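Local coordinates for leucine aminopeptidase 1 (Caenorhabditis elegans, PDB 2HC9), which uses two zinc ions per subunit to release N-terminal amino acids, preferably leucine, from peptides, and probably acts as a digestive enzyme, at residues 19-24 and 73-78; 243-248 and 353-358. The protein carries 1 engineered substitution. One frame throughout, in Å; residues are numbered along the deposited sequence.

Interaction 1 of 2, residues 19-24 and 73-78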
loop_
_atom_site.group_PDB
_atom_site.type_symbol
_atom_site.label_atom_id
_atom_site.label_comp_id
_atom_site.label_asym_id
_atom_site.label_seq_id
_atom_site.Cartn_x
_atom_site.Cartn_y
_atom_site.Cartn_z
ATOM N N SER A 19 -26.021 42.868 -8.696
ATOM C CA SER A 19 -25.313 42.063 -9.691
ATOM C C SER A 19 -26.295 41.477 -10.686
ATOM O O SER A 19 -27.350 40.966 -10.296
ATOM C CB SER A 19 -24.580 40.890 -9.037
ATOM O OG SER A 19 -24.076 40.025 -10.046
ATOM N N LEU A 20 -25.942 41.522 -11.964
ATOM C CA LEU A 20 -26.829 41.013 -12.987
ATOM C C LEU A 20 -26.191 39.819 -13.693
ATOM O O LEU A 20 -25.062 39.900 -14.191
ATOM C CB LEU A 20 -27.134 42.100 -14.034
ATOM C CG LEU A 20 -27.879 41.614 -15.285
ATOM C CD1 LEU A 20 -29.299 41.191 -14.934
ATOM C CD2 LEU A 20 -27.902 42.698 -16.396
ATOM N N ILE A 21 -26.923 38.718 -13.770
ATOM C CA ILE A 21 -26.436 37.580 -14.546
ATOM C C ILE A 21 -27.488 37.159 -15.564
ATOM O O ILE A 21 -28.611 36.803 -15.197
ATOM C CB ILE A 21 -26.018 36.398 -13.622
ATOM C CG1 ILE A 21 -24.868 36.846 -12.711
ATOM C CG2 ILE A 21 -25.624 35.152 -14.473
ATOM C CD1 ILE A 21 -24.559 35.901 -11.613
ATOM N N ILE A 22 -27.121 37.234 -16.845
ATOM C CA ILE A 22 -28.012 36.812 -17.938
ATOM C C ILE A 22 -27.667 35.389 -18.379
ATOM O O ILE A 22 -26.498 35.065 -18.590
ATOM C CB ILE A 22 -27.907 37.767 -19.162
ATOM C CG1 ILE A 22 -28.191 39.205 -18.718
ATOM C CG2 ILE A 22 -28.872 37.330 -20.308
ATOM C CD1 ILE A 22 -27.659 40.262 -19.703
ATOM N N VAL A 23 -28.687 34.544 -18.507
ATOM C CA VAL A 23 -28.471 33.133 -18.828
ATOM C C VAL A 23 -29.341 32.674 -19.998
ATOM O O VAL A 23 -30.554 32.922 -20.026
ATOM C CB VAL A 23 -28.743 32.232 -17.590
ATOM C CG1 VAL A 23 -28.371 30.747 -17.901
ATOM C CG2 VAL A 23 -27.992 32.766 -16.375
ATOM N N GLY A 24 -28.726 32.007 -20.976
ATOM C CA GLY A 24 -29.511 31.421 -22.066
ATOM C C GLY A 24 -28.691 30.516 -22.977
ATOM O O GLY A 24 -27.492 30.687 -23.103
ATOM N N HIS A 73 -22.453 39.344 -15.589
ATOM C CA HIS A 73 -21.992 38.217 -16.410
ATOM C C HIS A 73 -23.076 37.782 -17.389
ATOM O O HIS A 73 -24.261 37.840 -17.056
ATOM C CB HIS A 73 -21.669 37.023 -15.501
ATOM C CG HIS A 73 -20.524 37.263 -14.574
ATOM N ND1 HIS A 73 -20.681 37.827 -13.326
ATOM C CD2 HIS A 73 -19.202 37.015 -14.713
ATOM C CE1 HIS A 73 -19.504 37.911 -12.736
ATOM N NE2 HIS A 73 -18.589 37.428 -13.558
ATOM N N LEU A 74 -22.664 37.307 -18.561
ATOM C CA LEU A 74 -23.544 36.533 -19.447
ATOM C C LEU A 74 -23.048 35.077 -19.453
ATOM O O LEU A 74 -21.871 34.818 -19.684
ATOM C CB LEU A 74 -23.470 37.090 -20.875
ATOM C CG LEU A 74 -24.170 36.313 -22.007
ATOM C CD1 LEU A 74 -25.681 36.376 -21.865
ATOM C CD2 LEU A 74 -23.788 36.862 -23.362
ATOM N N ILE A 75 -23.964 34.151 -19.217
ATOM C CA ILE A 75 -23.678 32.721 -19.302
ATOM C C ILE A 75 -24.385 32.149 -20.538
ATOM O O ILE A 75 -25.615 32.172 -20.636
ATOM C CB ILE A 75 -24.115 31.973 -18.010
ATOM C CG1 ILE A 75 -23.223 32.403 -16.834
ATOM C CG2 ILE A 75 -24.060 30.431 -18.217
ATOM C CD1 ILE A 75 -23.675 31.783 -15.472
ATOM N N THR A 76 -23.584 31.664 -21.483
ATOM C CA THR A 76 -24.108 30.998 -22.657
ATOM C C THR A 76 -24.109 29.480 -22.450
ATOM O O THR A 76 -23.070 28.877 -22.154
ATOM C CB THR A 76 -23.307 31.395 -23.923
ATOM O OG1 THR A 76 -23.338 32.825 -24.073
ATOM C CG2 THR A 76 -23.898 30.740 -25.169
ATOM N N VAL A 77 -25.280 28.884 -22.617
ATOM C CA VAL A 77 -25.488 27.449 -22.448
ATOM C C VAL A 77 -25.438 26.820 -23.846
ATOM O O VAL A 77 -26.025 27.358 -24.781
ATOM C CB VAL A 77 -26.906 27.200 -21.822
ATOM C CG1 VAL A 77 -27.189 25.689 -21.604
ATOM C CG2 VAL A 77 -27.019 27.949 -20.493
ATOM N N PRO A 78 -24.754 25.669 -23.996
ATOM C CA PRO A 78 -24.753 25.045 -25.327
ATOM C C PRO A 78 -26.126 24.547 -25.763
ATOM O O PRO A 78 -26.961 24.158 -24.929
ATOM C CB PRO A 78 -23.751 23.892 -25.203
ATOM C CG PRO A 78 -23.482 23.708 -23.763
ATOM C CD PRO A 78 -23.969 24.913 -22.999
HETATM O O HOH W 1 -22.383 38.988 -11.731
#

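Interaction 2 of 2, residues 243-248 and 353-358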
loop_
_atom_site.group_PDB
_atom_site.type_symbol
_atom_site.label_atom_id
_atom_site.label_comp_id
_atom_site.label_asym_id
_atom_site.label_seq_id
_atom_site.Cartn_x
_atom_site.Cartn_y
_atom_site.Cartn_z
ATOM N N SER A 243 -56.565 6.910 -2.647
ATOM C CA SER A 243 -55.596 7.206 -3.710
ATOM C C SER A 243 -55.276 5.898 -4.436
ATOM O O SER A 243 -55.316 4.818 -3.843
ATOM C CB SER A 243 -54.317 7.820 -3.124
ATOM O OG SER A 243 -53.653 6.890 -2.275
ATOM N N THR A 244 -54.970 5.988 -5.722
ATOM C CA THR A 244 -54.625 4.785 -6.470
ATOM C C THR A 244 -53.185 4.341 -6.199
ATOM O O THR A 244 -52.906 3.141 -6.170
ATOM C CB THR A 244 -54.882 4.958 -7.972
ATOM O OG1 THR A 244 -54.072 6.013 -8.481
ATOM C CG2 THR A 244 -56.307 5.353 -8.200
ATOM N N GLU A 245 -52.292 5.310 -5.998
ATOM C CA GLU A 245 -50.876 5.027 -5.662
ATOM C C GLU A 245 -50.543 5.187 -4.180
ATOM O O GLU A 245 -51.180 5.956 -3.444
ATOM C CB GLU A 245 -49.920 5.908 -6.480
ATOM C CG GLU A 245 -50.155 5.896 -8.002
ATOM C CD GLU A 245 -50.036 4.516 -8.653
ATOM O OE1 GLU A 245 -49.381 3.614 -8.082
ATOM O OE2 GLU A 245 -50.607 4.340 -9.757
ATOM N N HIS A 246 -49.510 4.469 -3.749
ATOM C CA HIS A 246 -49.058 4.506 -2.373
ATOM C C HIS A 246 -47.540 4.448 -2.472
ATOM O O HIS A 246 -46.976 3.386 -2.736
ATOM C CB HIS A 246 -49.613 3.290 -1.604
ATOM C CG HIS A 246 -51.087 3.379 -1.386
ATOM N ND1 HIS A 246 -51.995 3.002 -2.351
ATOM C CD2 HIS A 246 -51.807 3.890 -0.363
ATOM C CE1 HIS A 246 -53.218 3.238 -1.912
ATOM N NE2 HIS A 246 -53.133 3.777 -0.712
ATOM N N ILE A 247 -46.912 5.620 -2.363
ATOM C CA ILE A 247 -45.514 5.792 -2.786
ATOM C C ILE A 247 -44.672 6.068 -1.544
ATOM O O ILE A 247 -45.051 6.896 -0.717
ATOM C CB ILE A 247 -45.386 6.978 -3.798
ATOM C CG1 ILE A 247 -46.253 6.713 -5.046
ATOM C CG2 ILE A 247 -43.925 7.233 -4.160
ATOM C CD1 ILE A 247 -46.579 7.957 -5.869
ATOM N N ALA A 248 -43.548 5.357 -1.396
ATOM C CA ALA A 248 -42.620 5.621 -0.289
ATOM C C ALA A 248 -41.305 6.136 -0.837
ATOM O O ALA A 248 -40.786 5.615 -1.837
ATOM C CB ALA A 248 -42.386 4.370 0.533
ATOM N N LYS A 353 -47.818 -0.365 3.517
ATOM C CA LYS A 353 -48.507 -0.888 2.331
ATOM C C LYS A 353 -48.200 -0.115 1.051
ATOM O O LYS A 353 -49.051 -0.009 0.148
ATOM C CB LYS A 353 -50.030 -1.008 2.549
ATOM C CG LYS A 353 -50.443 -1.600 3.914
ATOM C CD LYS A 353 -49.892 -3.014 4.098
ATOM C CE LYS A 353 -50.395 -3.661 5.370
ATOM N NZ LYS A 353 -49.714 -4.997 5.545
ATOM N N ALA A 354 -46.974 0.404 0.944
ATOM C CA ALA A 354 -46.579 1.146 -0.259
ATOM C C ALA A 354 -46.432 0.132 -1.402
ATOM O O ALA A 354 -45.929 -0.976 -1.186
ATOM C CB ALA A 354 -45.243 1.895 -0.040
ATOM N N THR A 355 -46.883 0.522 -2.595
ATOM C CA THR A 355 -46.776 -0.309 -3.791
ATOM C C THR A 355 -45.798 0.250 -4.819
ATOM O O THR A 355 -45.513 -0.384 -5.837
ATOM C CB THR A 355 -48.147 -0.470 -4.442
ATOM O OG1 THR A 355 -48.709 0.834 -4.694
ATOM C CG2 THR A 355 -49.062 -1.263 -3.512
ATOM N N THR A 356 -45.277 1.443 -4.537
ATOM C CA THR A 356 -44.130 1.984 -5.263
ATOM C C THR A 356 -43.126 2.437 -4.195
ATOM O O THR A 356 -43.417 3.342 -3.384
ATOM C CB THR A 356 -44.535 3.172 -6.188
ATOM O OG1 THR A 356 -45.600 2.757 -7.059
ATOM C CG2 THR A 356 -43.346 3.612 -7.063
ATOM N N ILE A 357 -41.961 1.788 -4.172
ATOM C CA ILE A 357 -40.957 2.062 -3.121
ATOM C C ILE A 357 -39.653 2.509 -3.779
ATOM O O ILE A 357 -39.029 1.760 -4.541
ATOM C CB ILE A 357 -40.696 0.826 -2.218
ATOM C CG1 ILE A 357 -42.011 0.343 -1.565
ATOM C CG2 ILE A 357 -39.580 1.135 -1.169
ATOM C CD1 ILE A 357 -41.896 -1.023 -0.871
ATOM N N PHE A 358 -39.281 3.759 -3.513
ATOM C CA PHE A 358 -38.003 4.318 -3.962
ATOM C C PHE A 358 -37.094 4.370 -2.766
ATOM O O PHE A 358 -37.511 4.776 -1.682
ATOM C CB PHE A 358 -38.183 5.755 -4.496
ATOM C CG PHE A 358 -39.051 5.849 -5.712
ATOM C CD1 PHE A 358 -38.506 5.659 -6.983
ATOM C CD2 PHE A 358 -40.398 6.195 -5.594
ATOM C CE1 PHE A 358 -39.295 5.779 -8.131
ATOM C CE2 PHE A 358 -41.215 6.316 -6.735
ATOM C CZ PHE A 358 -40.657 6.092 -8.012
HETATM O O HOH W 2 -51.266 1.228 -4.819
HETATM O O HOH W 3 -48.062 3.046 -5.887
#

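Interaction 1 of 2, residues 19-24 and 73-78
The amide N of I75 donates to the carbonyl O of I22 at 2.8 Å. The bond is almost straight, with 176° at the hydrogen. The same I22 O also receives a CA-H...O contact from L74 CA at 3.4 Å. The ladder runs on in both directions. H73 N binds L20 O, and I22 N binds H73 O. Further along, G24 N binds I75 O at 3.1 Å. V77 N closes the run on G24 O at 2.9 Å, but it sits above the carbonyl plane, about 40° out of it. This is parallel pairing: I21, I22, V23 and G24 lie beside H73, L74, I75 and T76. Strand 18-25 is an inner strand of the mixed sheet of the N-terminal domain, whose sequence family belongs to the macro clan. Its other neighbour is strand 108-114. Side chains alternate between the two faces of the sheet. On one face, L74 CD1 lies 3.7 Å from I22 CG2. L74 CG is anti to the backbone N (chi1 172°), and its CD1 end bends back toward strand 18-25. W52 of helix 49-58 covers both residues. On the other face, the extended end of I75 brings its CD1 to I21 CG2, at 4.0 Å. L97 of helix 90-97 packs on this pair. Beyond it, V23 CG1 touches V77 CG2 at 4.0 Å, and the two side chains lie aslant. I93 of the same helix packs against V77.

Interaction 2 of 2, residues 243-248 and 353-358
K353 O lies 3.8 Å from H246 CB, where the chain leaves helix 337-350 with a positive phi of 58°. The methyl of A354 lies against strand 246-254. Its CB is 3.8 Å from A248 CB, and A348 of the helix also packs on A248. T355 N donates to H246 O at 2.9 Å. T356 N donates to the same oxygen at 3.1 Å, so two successive amides grip one carbonyl. T355 OG1 stands between its backbone N and carbonyl carbon (chi1 55°). There it binds two waters. One water also joins T244 O and H246 ND1, and lies in the plane of the imidazole at its edge. The other has four partners: it donates to E245 OE1, accepts from H246 N, and binds both T355 OG1 and T356 OG1. R452 NH2 also binds T356 OG1. From T356 the pairing is parallel, within the mixed sheet of the catalytic domain, and T356 O accepts from A248 N at 2.8 Å. Strand 246-254 goes on to the zinc ligand K252. The I357 side chain packs on V345 and K349 of helix 337-350. F358 N donates to A248 O at 2.9 Å. I247 CG2 comes in the plane of the F358 ring, at its edge, 3.8 Å from CE2. F476 makes an edge-to-face contact with the same ring.

Overall arrangement
Interaction 1 comes first along the chain. It closes a loop of 48 residues that holds helices 26-31, 36-42 and 49-58 and strand 63-66, and it ties strand 18-25 to strand 72-77 in the N-terminal domain. The chain then runs on to the catalytic domain, where interaction 2 closes a longer loop of 104 residues. That loop carries K252, D257, D275, D334 and E336, the zinc ligands. Its closure ties strand 246-254 to strand 356-361. The two loops are in series and neither nest nor cross. The centres of interactions 1 and 2 are about 41 Å apart, on opposite sides of the chain's centre.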